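Glycosyl hydrolase family 62 protein (Coprinopsis cinerea, PDB 5B6T) probably hydrolyses alpha-L-arabinofuranosidic linkages, releasing arabinose side groups from arabinoxylan, as a fungal glycoside hydrolase of family 62. Local coordinates at residues I131-M144 against L155-S167. Numbering follows the deposited sequence.
Sequences IIRNNIGNGHWVDM and LFSSDDNGHLYRS
Ile132 sets its CG1 almost exactly on the axis of the Tyr165 ring: the carbon stands 3.5 Å from the centroid and 2° off the normal, a CH-pi contact that presses helix 130-135 onto strand 163-170. With chi1 at -58°, CG1 lies anti to the carbonyl carbon and over the ring; the extended chain then brings CD1 near both Tyr165 CD2 and Ser157 OG. Ser157 OG accepts from Trp141 NE1 at 2.9 Å, in the indole plane, while Ile132 CG2 and Met144 CE lie over opposite indole faces. The Tyr165 hydroxyl, its OH 3.2 Å from Asn135 CB, donates to Asp159 OD2 from above the carboxylate plane. His163 ND1 meets the syn lone pair of Asp159 OD2 at 2.7 Å, with Asn135 CB over the imidazole face. On OD1, the backbone N of Asn161 (an Asx turn) and of His163 arrive from opposite faces. Asn161 ND2 bonds to Asn135 O (2.9 Å, 164° at the hydrogen). Beyond it, Val142 and Ser158 form an antiparallel hydrogen-bonded pair, and His140 N bonds to Asp159 O from above the carbonyl plane. A leucine in place of Tyr165 would probably leave Ile132 CG1 without its aromatic face and Asp159 OD2 with one donor fewer. In this blade of the five-bladed beta-propeller, the side chain of Asp160 lies about 4 Å from the bound lead ion, and its OD1 is close to the like-charged Glu195 OE1. Four donors on buried Asp159 would be expected to stabilise its negative charge and fix turn 159-162, which Asn161 ND2 links to 131-144.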
ATOM      1  N   ILE A 131       1.502   7.242 -21.831  1.00  8.68           N
ATOM      2  CA  ILE A 131       2.324   8.145 -21.014  1.00  8.45           C
ATOM      3  C   ILE A 131       3.267   7.372 -20.080  1.00  8.58           C
ATOM      4  O   ILE A 131       4.375   7.834 -19.723  1.00  8.86           O
ATOM      5  CB  ILE A 131       1.434   9.154 -20.246  1.00  8.86           C
ATOM      6  CG1 ILE A 131       2.267  10.303 -19.705  1.00  9.10           C
ATOM      7  CG2 ILE A 131       0.639   8.447 -19.161  1.00  8.68           C
ATOM      8  CD1 ILE A 131       1.444  11.475 -19.221  1.00  9.74           C
ATOM      9  N   ILE A 132       2.814   6.202 -19.636  1.00  7.75           N
ATOM     10  CA  ILE A 132       3.633   5.380 -18.756  1.00  8.04           C
ATOM     11  C   ILE A 132       4.738   4.682 -19.558  1.00  7.92           C
ATOM     12  O   ILE A 132       5.901   4.704 -19.175  1.00  8.06           O
ATOM     13  CB  ILE A 132       2.769   4.382 -17.920  1.00  7.92           C
ATOM     14  CG1 ILE A 132       1.743   5.182 -17.114  1.00  8.06           C
ATOM     15  CG2 ILE A 132       3.656   3.558 -16.996  1.00  8.43           C
ATOM     16  CD1 ILE A 132       0.867   4.361 -16.185  1.00  8.15           C
ATOM     17  N   ARG A 133       4.393   4.097 -20.706  1.00  8.54           N
ATOM     18  CA  ARG A 133       5.399   3.527 -21.576  1.00  9.38           C
ATOM     19  C   ARG A 133       6.466   4.562 -21.937  1.00  9.01           C
ATOM     20  O   ARG A 133       7.667   4.252 -22.061  1.00  9.05           O
ATOM     21  CB  ARG A 133       4.783   3.060 -22.887  1.00 10.42           C
ATOM     22  CG  ARG A 133       3.776   1.931 -22.757  1.00 11.48           C
ATOM     23  CD  ARG A 133       3.491   1.200 -24.082  1.00 12.97           C
ATOM     24  NE  ARG A 133       3.308   2.067 -25.223  1.00 15.02           N
ATOM     25  CZ  ARG A 133       2.154   2.584 -25.641  1.00 15.83           C
ATOM     26  NH1 ARG A 133       0.995   2.362 -25.005  1.00 17.10           N
ATOM     27  NH2 ARG A 133       2.170   3.365 -26.709  1.00 17.04           N
ATOM     28  N   ASN A 134       6.019   5.799 -22.142  1.00  9.25           N
ATOM     29  CA  ASN A 134       6.958   6.800 -22.601  1.00 10.19           C
ATOM     30  C   ASN A 134       7.952   7.258 -21.537  1.00  9.76           C
ATOM     31  O   ASN A 134       9.091   7.638 -21.875  1.00  9.99           O
ATOM     32  CB  ASN A 134       6.221   7.973 -23.195  1.00 11.58           C
ATOM     33  CG  ASN A 134       5.633   7.646 -24.554  1.00 13.23           C
ATOM     34  OD1 ASN A 134       6.004   6.642 -25.207  1.00 16.69           O
ATOM     35  ND2 ASN A 134       4.700   8.478 -24.987  1.00 15.22           N
ATOM     36  N   ASN A 135       7.554   7.185 -20.260  1.00  8.90           N
ATOM     37  CA  ASN A 135       8.296   7.756 -19.144  1.00  9.00           C
ATOM     38  C   ASN A 135       8.869   6.752 -18.144  1.00  8.26           C
ATOM     39  O   ASN A 135       9.596   7.144 -17.242  1.00  9.18           O
ATOM     40  CB  ASN A 135       7.387   8.747 -18.403  1.00  9.28           C
ATOM     41  CG  ASN A 135       7.165  10.002 -19.191  1.00  9.72           C
ATOM     42  OD1 ASN A 135       8.117  10.783 -19.375  1.00 11.83           O
ATOM     43  ND2 ASN A 135       5.972  10.196 -19.709  1.00 10.07           N
ATOM     44  N   ILE A 136       8.593   5.469 -18.329  1.00  7.75           N
ATOM     45  CA  ILE A 136       9.004   4.448 -17.371  1.00  8.10           C
ATOM     46  C   ILE A 136      10.532   4.191 -17.304  1.00  8.61           C
ATOM     47  O   ILE A 136      11.030   3.616 -16.346  1.00  8.31           O
ATOM     48  CB  ILE A 136       8.266   3.112 -17.666  1.00  8.50           C
ATOM     49  CG1 ILE A 136       8.556   2.033 -16.623  1.00  9.13           C
ATOM     50  CG2 ILE A 136       8.659   2.578 -19.036  1.00  8.30           C
ATOM     51  CD1 ILE A 136       7.446   1.012 -16.535  1.00  9.44           C
ATOM     52  N   GLY A 137      11.293   4.595 -18.323  1.00  8.86           N
ATOM     53  CA  GLY A 137      12.734   4.327 -18.261  1.00  9.67           C
ATOM     54  C   GLY A 137      12.996   2.840 -18.204  1.00 10.30           C
ATOM     55  O   GLY A 137      12.368   2.095 -18.958  1.00  9.96           O
ATOM     56  N   ASN A 138      13.893   2.353 -17.330  1.00 11.84           N
ATOM     57  CA  ASN A 138      13.877   0.887 -17.072  1.00 13.26           C
ATOM     58  C   ASN A 138      13.330   0.607 -15.685  1.00 12.30           C
ATOM     59  O   ASN A 138      13.842  -0.202 -14.931  1.00 14.21           O
ATOM     60  CB  ASN A 138      15.151   0.066 -17.424  1.00 15.81           C
ATOM     61  CG  ASN A 138      16.326   0.584 -16.746  1.00 15.61           C
ATOM     62  OD1 ASN A 138      16.186   1.501 -15.940  1.00 17.26           O
ATOM     63  ND2 ASN A 138      17.512   0.091 -17.098  1.00 15.43           N
ATOM     64  N   GLY A 139      12.239   1.290 -15.384  1.00 10.32           N
ATOM     65  CA  GLY A 139      11.437   0.984 -14.192  1.00  9.62           C
ATOM     66  C   GLY A 139      10.431  -0.150 -14.399  1.00  9.17           C
ATOM     67  O   GLY A 139      10.554  -1.017 -15.275  1.00  9.24           O
ATOM     68  N   HIS A 140       9.400  -0.124 -13.556  1.00  8.74           N
ATOM     69  CA  HIS A 140       8.370  -1.156 -13.474  1.00  8.66           C
ATOM     70  C   HIS A 140       7.076  -0.486 -13.087  1.00  8.16           C
ATOM     71  O   HIS A 140       7.094   0.403 -12.255  1.00  7.71           O
ATOM     72  CB  HIS A 140       8.735  -2.163 -12.388  1.00  9.50           C
ATOM     73  CG  HIS A 140      10.040  -2.827 -12.642  1.00 10.51           C
ATOM     74  ND1 HIS A 140      10.146  -3.949 -13.434  1.00 11.51           N
ATOM     75  CD2 HIS A 140      11.297  -2.506 -12.256  1.00 11.77           C
ATOM     76  CE1 HIS A 140      11.425  -4.278 -13.542  1.00 11.51           C
ATOM     77  NE2 HIS A 140      12.136  -3.444 -12.803  1.00 12.30           N
ATOM     78  N   TRP A 141       5.982  -0.867 -13.726  1.00  7.76           N
ATOM     79  CA  TRP A 141       4.675  -0.312 -13.465  1.00  7.38           C
ATOM     80  C   TRP A 141       4.049  -1.032 -12.271  1.00  7.43           C
ATOM     81  O   TRP A 141       3.636  -2.208 -12.379  1.00  7.52           O
ATOM     82  CB  TRP A 141       3.826  -0.440 -14.714  1.00  7.21           C
ATOM     83  CG  TRP A 141       2.518   0.242 -14.634  1.00  6.91           C
ATOM     84  CD1 TRP A 141       2.187   1.341 -13.897  1.00  6.95           C
ATOM     85  CD2 TRP A 141       1.377  -0.056 -15.423  1.00  6.94           C
ATOM     86  NE1 TRP A 141       0.898   1.715 -14.139  1.00  7.02           N
ATOM     87  CE2 TRP A 141       0.366   0.864 -15.072  1.00  7.23           C
ATOM     88  CE3 TRP A 141       1.090  -1.036 -16.375  1.00  7.45           C
ATOM     89  CZ2 TRP A 141      -0.894   0.828 -15.647  1.00  7.63           C
ATOM     90  CZ3 TRP A 141      -0.167  -1.066 -16.938  1.00  7.48           C
ATOM     91  CH2 TRP A 141      -1.139  -0.134 -16.584  1.00  7.83           C
ATOM     92  N   VAL A 142       3.976  -0.322 -11.134  1.00  7.01           N
ATOM     93  CA  VAL A 142       3.694  -0.949  -9.862  1.00  6.86           C
ATOM     94  C   VAL A 142       2.788  -0.107  -8.973  1.00  6.95           C
ATOM     95  O   VAL A 142       2.602   1.070  -9.196  1.00  6.50           O
ATOM     96  CB  VAL A 142       5.006  -1.292  -9.089  1.00  7.23           C
ATOM     97  CG1 VAL A 142       5.829  -2.290  -9.900  1.00  7.23           C
ATOM     98  CG2 VAL A 142       5.813  -0.059  -8.668  1.00  7.38           C
ATOM     99  N   ASP A 143       2.232  -0.784  -7.963  1.00  6.42           N
ATOM    100  CA  ASP A 143       1.628  -0.151  -6.777  1.00  6.57           C
ATOM    101  C   ASP A 143       0.389   0.666  -7.106  1.00  6.69           C
ATOM    102  O   ASP A 143       0.369   1.910  -7.022  1.00  6.61           O
ATOM    103  CB  ASP A 143       2.698   0.627  -5.987  1.00  6.85           C
ATOM    104  CG  ASP A 143       3.838  -0.266  -5.559  1.00  6.84           C
ATOM    105  OD1 ASP A 143       3.629  -1.494  -5.480  1.00  7.25           O
ATOM    106  OD2 ASP A 143       4.945   0.232  -5.261  1.00  7.21           O
ATOM    107  N   MET A 144      -0.628  -0.085  -7.490  1.00  6.41           N
ATOM    108  CA  MET A 144      -1.893   0.444  -7.983  1.00  6.73           C
ATOM    109  C   MET A 144      -2.780   0.800  -6.804  1.00  6.54           C
ATOM    110  O   MET A 144      -2.981  -0.035  -5.911  1.00  7.21           O
ATOM    111  CB  MET A 144      -2.579  -0.630  -8.840  1.00  7.07           C
ATOM    112  CG  MET A 144      -1.674  -1.291  -9.858  1.00  7.59           C
ATOM    113  SD  MET A 144      -1.033  -0.127 -11.065  1.00  8.28           S
ATOM    114  CE  MET A 144       0.176  -1.167 -11.903  1.00  8.08           C
ATOM    115  N   LEU A 155      -7.249   6.343 -10.036  1.00  7.19           N
ATOM    116  CA  LEU A 155      -6.353   5.204 -10.015  1.00  7.35           C
ATOM    117  C   LEU A 155      -4.920   5.713 -10.139  1.00  7.33           C
ATOM    118  O   LEU A 155      -4.513   6.274 -11.178  1.00  7.48           O
ATOM    119  CB  LEU A 155      -6.711   4.239 -11.155  1.00  7.75           C
ATOM    120  CG  LEU A 155      -5.765   3.041 -11.356  1.00  8.02           C
ATOM    121  CD1 LEU A 155      -5.699   2.154 -10.118  1.00  8.63           C
ATOM    122  CD2 LEU A 155      -6.168   2.216 -12.562  1.00  8.40           C
ATOM    123  N   PHE A 156      -4.179   5.564  -9.054  1.00  6.77           N
ATOM    124  CA  PHE A 156      -2.788   5.963  -9.000  1.00  6.80           C
ATOM    125  C   PHE A 156      -1.875   4.773  -9.247  1.00  6.89           C
ATOM    126  O   PHE A 156      -2.182   3.640  -8.895  1.00  6.94           O
ATOM    127  CB  PHE A 156      -2.440   6.548  -7.622  1.00  6.74           C
ATOM    128  CG  PHE A 156      -3.085   7.879  -7.331  1.00  6.67           C
ATOM    129  CD1 PHE A 156      -4.403   7.979  -6.832  1.00  6.69           C
ATOM    130  CD2 PHE A 156      -2.374   9.033  -7.545  1.00  6.91           C
ATOM    131  CE1 PHE A 156      -4.955   9.222  -6.562  1.00  6.92           C
ATOM    132  CE2 PHE A 156      -2.926  10.260  -7.265  1.00  6.96           C
ATOM    133  CZ  PHE A 156      -4.209  10.355  -6.774  1.00  6.99           C
ATOM    134  N   SER A 157      -0.695   5.053  -9.779  1.00  6.79           N
ATOM    135  CA  SER A 157       0.325   4.047  -9.994  1.00  7.08           C
ATOM    136  C   SER A 157       1.700   4.725 -10.129  1.00  7.25           C
ATOM    137  O   SER A 157       1.807   5.933 -10.398  1.00  6.71           O
ATOM    138  CB  SER A 157      -0.039   3.192 -11.226  1.00  7.11           C
ATOM    139  OG  SER A 157       0.055   3.927 -12.435  1.00  7.75           O
ATOM    140  N   SER A 158       2.745   3.916  -9.954  1.00  7.44           N
ATOM    141  CA  SER A 158       4.124   4.346 -10.031  1.00  8.28           C
ATOM    142  C   SER A 158       4.913   3.612 -11.109  1.00  8.03           C
ATOM    143  O   SER A 158       4.492   2.582 -11.598  1.00  7.53           O
ATOM    144  CB  SER A 158       4.786   4.086  -8.668  1.00  9.19           C
ATOM    145  OG  SER A 158       4.191   4.888  -7.690  1.00 11.38           O
ATOM    146  N   ASP A 159       6.093   4.150 -11.469  1.00  8.12           N
ATOM    147  CA  ASP A 159       6.928   3.467 -12.436  1.00  7.78           C
ATOM    148  C   ASP A 159       8.338   3.138 -11.961  1.00  8.18           C
ATOM    149  O   ASP A 159       9.170   2.748 -12.771  1.00  7.74           O
ATOM    150  CB  ASP A 159       6.976   4.231 -13.769  1.00  7.97           C
ATOM    151  CG  ASP A 159       7.527   5.633 -13.644  1.00  7.82           C
ATOM    152  OD1 ASP A 159       7.989   6.039 -12.554  1.00  8.17           O
ATOM    153  OD2 ASP A 159       7.557   6.317 -14.696  1.00  8.58           O
ATOM    154  N   ASP A 160       8.620   3.302 -10.672  1.00  7.91           N
ATOM    155  CA  ASP A 160       9.989   3.159 -10.159  1.00  8.54           C
ATOM    156  C   ASP A 160      10.971   4.059 -10.916  1.00  8.60           C
ATOM    157  O   ASP A 160      12.171   3.767 -10.968  1.00  9.41           O
ATOM    158  CB  ASP A 160      10.465   1.699 -10.277  1.00  9.25           C
ATOM    159  CG  ASP A 160       9.873   0.785  -9.232  1.00 10.13           C
ATOM    160  OD1 ASP A 160       9.335   1.313  -8.201  1.00 10.43           O
ATOM    161  OD2 ASP A 160       9.981  -0.470  -9.416  1.00 10.31           O
ATOM    162  N   ASN A 161      10.455   5.136 -11.493  1.00  8.21           N
ATOM    163  CA  ASN A 161      11.276   6.074 -12.262  1.00  8.24           C
ATOM    164  C   ASN A 161      10.934   7.506 -11.957  1.00  8.05           C
ATOM    165  O   ASN A 161      11.236   8.401 -12.749  1.00  8.17           O
ATOM    166  CB  ASN A 161      11.161   5.840 -13.776  1.00  8.22           C
ATOM    167  CG  ASN A 161      12.368   6.382 -14.527  1.00  8.09           C
ATOM    168  OD1 ASN A 161      13.501   6.306 -14.051  1.00  8.73           O
ATOM    169  ND2 ASN A 161      12.116   6.944 -15.724  1.00  7.71           N
ATOM    170  N   GLY A 162      10.343   7.734 -10.786  1.00  7.99           N
ATOM    171  CA  GLY A 162      10.124   9.091 -10.351  1.00  7.85           C
ATOM    172  C   GLY A 162       8.845   9.733 -10.831  1.00  8.16           C
ATOM    173  O   GLY A 162       8.721  10.957 -10.720  1.00  8.92           O
ATOM    174  N   HIS A 163       7.871   8.945 -11.317  1.00  7.83           N
ATOM    175  CA  HIS A 163       6.578   9.495 -11.710  1.00  8.19           C
ATOM    176  C   HIS A 163       5.485   8.818 -10.938  1.00  7.84           C
ATOM    177  O   HIS A 163       5.517   7.611 -10.754  1.00  8.47           O
ATOM    178  CB  HIS A 163       6.312   9.305 -13.203  1.00  8.48           C
ATOM    179  CG  HIS A 163       7.434   9.792 -14.058  1.00  8.92           C
ATOM    180  ND1 HIS A 163       8.344   8.939 -14.641  1.00  8.83           N
ATOM    181  CD2 HIS A 163       7.814  11.043 -14.403  1.00  9.63           C
ATOM    182  CE1 HIS A 163       9.276   9.648 -15.258  1.00  9.41           C
ATOM    183  NE2 HIS A 163       8.957  10.929 -15.153  1.00  9.49           N
ATOM    184  N   LEU A 164       4.529   9.615 -10.482  1.00  7.39           N
ATOM    185  CA  LEU A 164       3.266   9.138  -9.939  1.00  7.23           C
ATOM    186  C   LEU A 164       2.186   9.507 -10.938  1.00  7.23           C
ATOM    187  O   LEU A 164       2.015  10.680 -11.272  1.00  7.83           O
ATOM    188  CB  LEU A 164       2.970   9.819  -8.602  1.00  7.38           C
ATOM    189  CG  LEU A 164       1.616   9.488  -7.951  1.00  7.44           C
ATOM    190  CD1 LEU A 164       1.529   8.031  -7.500  1.00  7.76           C
ATOM    191  CD2 LEU A 164       1.384  10.407  -6.765  1.00  7.84           C
ATOM    192  N   TYR A 165       1.461   8.514 -11.418  1.00  6.94           N
ATOM    193  CA  TYR A 165       0.408   8.704 -12.413  1.00  6.84           C
ATOM    194  C   TYR A 165      -0.976   8.622 -11.785  1.00  7.05           C
ATOM    195  O   TYR A 165      -1.180   7.916 -10.770  1.00  6.89           O
ATOM    196  CB  TYR A 165       0.482   7.634 -13.496  1.00  6.79           C
ATOM    197  CG  TYR A 165       1.820   7.571 -14.188  1.00  6.81           C
ATOM    198  CD1 TYR A 165       2.104   8.406 -15.238  1.00  6.90           C
ATOM    199  CD2 TYR A 165       2.790   6.656 -13.801  1.00  6.95           C
ATOM    200  CE1 TYR A 165       3.342   8.374 -15.850  1.00  6.86           C
ATOM    201  CE2 TYR A 165       4.048   6.618 -14.406  1.00  6.98           C
ATOM    202  CZ  TYR A 165       4.311   7.481 -15.439  1.00  7.21           C
ATOM    203  OH  TYR A 165       5.524   7.434 -16.089  1.00  8.03           O
ATOM    204  N   ARG A 166      -1.927   9.300 -12.428  1.00  7.25           N
ATOM    205  CA  ARG A 166      -3.314   9.297 -11.967  1.00  7.61           C
ATOM    206  C   ARG A 166      -4.304   9.318 -13.148  1.00  7.69           C
ATOM    207  O   ARG A 166      -4.228  10.224 -13.989  1.00  7.88           O
ATOM    208  CB  ARG A 166      -3.565  10.501 -11.078  1.00  7.84           C
ATOM    209  CG  ARG A 166      -4.936  10.529 -10.410  1.00  7.92           C
ATOM    210  CD  ARG A 166      -5.300  11.839  -9.740  1.00  8.03           C
ATOM    211  NE  ARG A 166      -5.298  12.962 -10.688  1.00  8.11           N
ATOM    212  CZ  ARG A 166      -6.286  13.239 -11.530  1.00  8.75           C
ATOM    213  NH1 ARG A 166      -7.377  12.511 -11.556  1.00  9.21           N
ATOM    214  NH2 ARG A 166      -6.167  14.262 -12.356  1.00  9.62           N
ATOM    215  N   SER A 167      -5.179   8.306 -13.210  1.00  7.43           N
ATOM    216  CA  SER A 167      -6.330   8.279 -14.130  1.00  8.21           C
ATOM    217  C   SER A 167      -7.581   8.482 -13.327  1.00  8.35           C
ATOM    218  O   SER A 167      -7.612   8.291 -12.095  1.00  8.31           O
ATOM    219  CB  SER A 167      -6.441   6.942 -14.867  1.00  8.09           C
ATOM    220  OG  SER A 167      -5.376   6.763 -15.787  1.00  8.28           O
TER
HETATM  221  O   HOH W   1      14.585   3.828 -14.646  1.00  9.34           O
HETATM  222  O   HOH W   2       2.117   3.942  -6.166  1.00  6.33           O